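Local coordinates for adenylate kinase (Desulfovibrio gigas, PDB 2XB4), which probably catalyses the reversible transfer of a phosphate group between ATP and AMP, and carries a metal ion such as zinc, at residues K13-S25 and I211-A223. Residues are numbered along the deposited sequence; the frame is centred on the assembly and turned at random.
With SRT (S,R meso-tartaric acid), chain C.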
# COMPACT_ATOMS: atom_id res chain seq x y z
N LYS A 13 -15.99 -1.15 16.69
CA LYS A 13 -17.34 -1.72 16.62
C LYS A 13 -17.35 -3.24 16.16
O LYS A 13 -18.15 -4.04 16.66
CB LYS A 13 -18.19 -0.88 15.64
CG LYS A 13 -19.58 -1.38 15.59
CD LYS A 13 -20.53 -0.52 14.86
CE LYS A 13 -19.96 -0.11 13.50
NZ LYS A 13 -20.36 -1.02 12.44
N GLY A 14 -16.52 -3.59 15.15
CA GLY A 14 -16.47 -4.98 14.62
C GLY A 14 -15.95 -5.94 15.68
O GLY A 14 -16.48 -7.05 15.90
N THR A 15 -14.90 -5.52 16.35
CA THR A 15 -14.32 -6.29 17.42
C THR A 15 -15.32 -6.61 18.51
O THR A 15 -15.41 -7.76 18.95
CB THR A 15 -13.12 -5.57 18.02
OG1 THR A 15 -12.19 -5.33 16.97
CG2 THR A 15 -12.43 -6.48 19.07
N GLN A 16 -16.05 -5.60 18.96
CA GLN A 16 -17.07 -5.77 20.01
C GLN A 16 -18.24 -6.61 19.56
O GLN A 16 -18.69 -7.48 20.31
CB GLN A 16 -17.60 -4.43 20.58
CG GLN A 16 -16.55 -3.57 21.29
CD GLN A 16 -15.83 -4.37 22.41
OE1 GLN A 16 -14.61 -4.28 22.52
NE2 GLN A 16 -16.57 -5.16 23.22
N GLY A 17 -18.71 -6.36 18.34
CA GLY A 17 -19.78 -7.18 17.77
C GLY A 17 -19.40 -8.64 17.66
O GLY A 17 -20.19 -9.55 18.00
N ASN A 18 -18.20 -8.90 17.16
CA ASN A 18 -17.69 -10.29 17.11
C ASN A 18 -17.71 -10.96 18.47
O ASN A 18 -18.11 -12.10 18.57
CB ASN A 18 -16.27 -10.31 16.55
CG ASN A 18 -15.76 -11.72 16.30
OD1 ASN A 18 -14.83 -12.16 16.96
ND2 ASN A 18 -16.40 -12.45 15.40
N LEU A 19 -17.30 -10.26 19.52
CA LEU A 19 -17.32 -10.82 20.87
C LEU A 19 -18.75 -11.19 21.31
O LEU A 19 -18.98 -12.27 21.84
CB LEU A 19 -16.62 -9.89 21.87
CG LEU A 19 -15.08 -9.83 21.69
CD1 LEU A 19 -14.60 -8.59 22.47
CD2 LEU A 19 -14.27 -11.08 22.14
N VAL A 20 -19.71 -10.35 20.95
CA VAL A 20 -21.10 -10.56 21.40
C VAL A 20 -21.67 -11.74 20.63
O VAL A 20 -22.25 -12.62 21.21
CB VAL A 20 -21.96 -9.31 21.12
CG1 VAL A 20 -23.49 -9.62 21.29
CG2 VAL A 20 -21.55 -8.13 22.01
N LYS A 21 -21.40 -11.78 19.33
CA LYS A 21 -21.96 -12.83 18.49
C LYS A 21 -21.43 -14.23 18.84
O LYS A 21 -22.18 -15.21 18.79
CB LYS A 21 -21.84 -12.46 17.00
CG LYS A 21 -20.63 -12.89 16.30
CD LYS A 21 -20.80 -14.23 15.74
CE LYS A 21 -19.97 -14.49 14.56
NZ LYS A 21 -18.60 -14.83 14.96
N ASP A 22 -20.16 -14.32 19.23
CA ASP A 22 -19.54 -15.57 19.72
C ASP A 22 -20.12 -15.99 21.03
O ASP A 22 -20.45 -17.17 21.22
CB ASP A 22 -18.02 -15.41 19.85
CG ASP A 22 -17.28 -15.67 18.50
OD1 ASP A 22 -17.95 -16.07 17.49
OD2 ASP A 22 -16.03 -15.51 18.45
N LYS A 23 -20.24 -15.07 21.96
CA LYS A 23 -20.79 -15.41 23.32
C LYS A 23 -22.23 -15.90 23.23
O LYS A 23 -22.60 -16.82 23.91
CB LYS A 23 -20.72 -14.19 24.27
CG LYS A 23 -20.39 -14.47 25.74
CD LYS A 23 -21.45 -15.36 26.43
CE LYS A 23 -20.98 -15.98 27.78
NZ LYS A 23 -20.46 -14.92 28.70
N TYR A 24 -23.06 -15.30 22.37
CA TYR A 24 -24.48 -15.62 22.36
C TYR A 24 -24.93 -16.46 21.16
O TYR A 24 -26.14 -16.71 20.99
CB TYR A 24 -25.36 -14.36 22.59
CG TYR A 24 -25.12 -13.79 23.99
CD1 TYR A 24 -25.73 -14.39 25.12
CD2 TYR A 24 -24.25 -12.72 24.21
CE1 TYR A 24 -25.47 -13.89 26.44
CE2 TYR A 24 -24.00 -12.24 25.50
CZ TYR A 24 -24.60 -12.82 26.61
OH TYR A 24 -24.31 -12.31 27.88
N SER A 25 -23.94 -16.93 20.38
CA SER A 25 -24.17 -17.76 19.17
C SER A 25 -25.13 -17.07 18.18
O SER A 25 -26.07 -17.68 17.65
CB SER A 25 -24.64 -19.15 19.56
OG SER A 25 -23.60 -19.80 20.27
N ILE A 211 -10.12 -2.47 25.29
CA ILE A 211 -10.91 -3.54 24.59
C ILE A 211 -11.56 -4.45 25.68
O ILE A 211 -12.77 -4.74 25.59
CB ILE A 211 -10.10 -4.43 23.48
CG1 ILE A 211 -9.67 -3.63 22.23
CG2 ILE A 211 -10.90 -5.73 23.04
CD1 ILE A 211 -8.60 -4.36 21.34
N ASP A 212 -10.76 -4.83 26.69
CA ASP A 212 -11.19 -5.63 27.86
C ASP A 212 -12.26 -4.98 28.74
O ASP A 212 -13.26 -5.63 29.05
CB ASP A 212 -9.99 -6.04 28.75
CG ASP A 212 -9.39 -7.34 28.33
OD1 ASP A 212 -9.88 -7.87 27.31
OD2 ASP A 212 -8.45 -7.85 28.99
N SER A 213 -12.02 -3.73 29.16
CA SER A 213 -13.01 -3.02 29.98
C SER A 213 -14.42 -2.87 29.28
O SER A 213 -15.46 -3.14 29.90
CB SER A 213 -12.43 -1.68 30.43
OG SER A 213 -13.42 -0.92 31.08
N ILE A 214 -14.44 -2.42 28.02
CA ILE A 214 -15.70 -2.31 27.25
C ILE A 214 -16.42 -3.68 27.20
O ILE A 214 -17.59 -3.78 27.60
CB ILE A 214 -15.47 -1.78 25.84
CG1 ILE A 214 -14.98 -0.32 25.89
CG2 ILE A 214 -16.79 -1.81 25.08
CD1 ILE A 214 -14.11 0.11 24.67
N LYS A 215 -15.68 -4.73 26.77
CA LYS A 215 -16.20 -6.10 26.70
C LYS A 215 -16.82 -6.60 28.02
O LYS A 215 -17.89 -7.24 28.00
CB LYS A 215 -15.13 -7.10 26.21
CG LYS A 215 -15.74 -8.51 25.99
CD LYS A 215 -14.72 -9.68 26.04
CE LYS A 215 -13.95 -9.74 27.34
NZ LYS A 215 -13.17 -11.00 27.42
N ASP A 216 -16.15 -6.35 29.15
CA ASP A 216 -16.70 -6.64 30.49
C ASP A 216 -18.07 -5.97 30.79
O ASP A 216 -19.03 -6.66 31.05
CB ASP A 216 -15.68 -6.30 31.59
CG ASP A 216 -14.54 -7.32 31.69
OD1 ASP A 216 -14.65 -8.40 31.07
OD2 ASP A 216 -13.53 -7.02 32.36
N THR A 217 -18.15 -4.64 30.75
CA THR A 217 -19.42 -3.86 30.91
C THR A 217 -20.57 -4.31 29.95
O THR A 217 -21.75 -4.31 30.31
CB THR A 217 -19.17 -2.35 30.63
OG1 THR A 217 -17.79 -2.04 30.90
CG2 THR A 217 -20.10 -1.46 31.45
N LEU A 218 -20.21 -4.67 28.72
CA LEU A 218 -21.15 -5.06 27.69
C LEU A 218 -21.72 -6.43 27.95
O LEU A 218 -22.94 -6.60 27.99
CB LEU A 218 -20.45 -5.12 26.36
CG LEU A 218 -21.22 -5.05 25.08
CD1 LEU A 218 -20.71 -6.09 24.14
CD2 LEU A 218 -22.76 -5.03 25.14
N LEU A 219 -20.83 -7.42 28.06
CA LEU A 219 -21.19 -8.80 28.39
C LEU A 219 -21.91 -8.89 29.76
O LEU A 219 -22.66 -9.85 29.99
CB LEU A 219 -19.97 -9.75 28.29
CG LEU A 219 -19.63 -10.57 27.02
CD1 LEU A 219 -19.73 -9.85 25.66
CD2 LEU A 219 -18.25 -11.24 27.16
N ALA A 220 -21.70 -7.90 30.64
CA ALA A 220 -22.45 -7.80 31.92
C ALA A 220 -23.88 -7.31 31.65
O ALA A 220 -24.83 -7.88 32.17
CB ALA A 220 -21.75 -6.90 32.93
N GLN A 221 -24.05 -6.26 30.83
CA GLN A 221 -25.42 -5.74 30.64
C GLN A 221 -26.32 -6.53 29.68
O GLN A 221 -27.51 -6.24 29.60
CB GLN A 221 -25.43 -4.27 30.29
CG GLN A 221 -24.50 -3.42 31.12
CD GLN A 221 -24.30 -2.04 30.49
OE1 GLN A 221 -25.28 -1.31 30.20
NE2 GLN A 221 -23.03 -1.68 30.25
N LEU A 222 -25.77 -7.53 28.99
CA LEU A 222 -26.55 -8.50 28.20
C LEU A 222 -26.88 -9.75 28.99
O LEU A 222 -27.91 -10.44 28.76
CB LEU A 222 -25.77 -8.94 26.95
CG LEU A 222 -25.32 -7.90 25.94
CD1 LEU A 222 -24.31 -8.45 24.92
CD2 LEU A 222 -26.50 -7.33 25.23
N ALA A 223 -25.97 -10.09 29.90
CA ALA A 223 -26.07 -11.34 30.69
C ALA A 223 -27.40 -11.39 31.47
O ALA A 223 -27.91 -12.46 31.84
CB ALA A 223 -24.87 -11.49 31.63
OXT ALA A 223 -28.03 -10.36 31.74
O1 SRT C . -12.14 1.15 14.57
O11 SRT C . -12.59 -1.07 14.51
C1 SRT C . -12.72 0.13 14.12
C2 SRT C . -13.81 0.56 13.23
O2 SRT C . -13.52 1.40 12.13
C3 SRT C . -15.13 -0.11 13.38
O3 SRT C . -15.48 0.90 14.36
C4 SRT C . -16.00 0.06 12.21
O4 SRT C . -15.91 -0.80 11.32
O41 SRT C . -16.76 1.03 12.18
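Q16 turns its CG beside its own backbone N (chi1 -63°) and bends again at chi2 (-55°), which carries its amide against the helix of K215 and I214. Here the helix that follows the P-loop, 13-24, packs beside the C-terminal helix 211-222 in the CORE domain of a P-loop kinase. The axes of these two segments come within 10.7 Å of each other and cross at -43°. Q16 is a knob in a hole made by I211, I214, K215 and L218. Q16 CD meets I214 CG2 at 3.8 Å, and the two side chains cross at about a right angle. Q16 NE2 lies 3.6 Å from K215 CA and is buried without a hydrogen-bond partner. On one flank L19 CD1 presses on the aliphatic part of K215, 3.7 Å from CG, while the lysine chain bends at chi3. One turn after Q16, V20 CG1 touches L222 CD1 at 3.9 Å. L218 and L222 also reach strands 201-206 and 108-113, so the C-terminal helix packs against both helix 13-24 and the parallel sheet. At the N-terminal end of helix 13-24, K13 N donates to O3 of the bound tartrate, and K13 NZ pairs with D83. T15 OG1 is hydrogen-bonded to NE2 of H135 in the second subunit, another copy of the protein. Near the C-terminus Y24 crosses L222 obliquely. Y24 CE2 sits 3.8 Å from L222 CD1, and Y24 OH lies 3.8 Å from L222 CB.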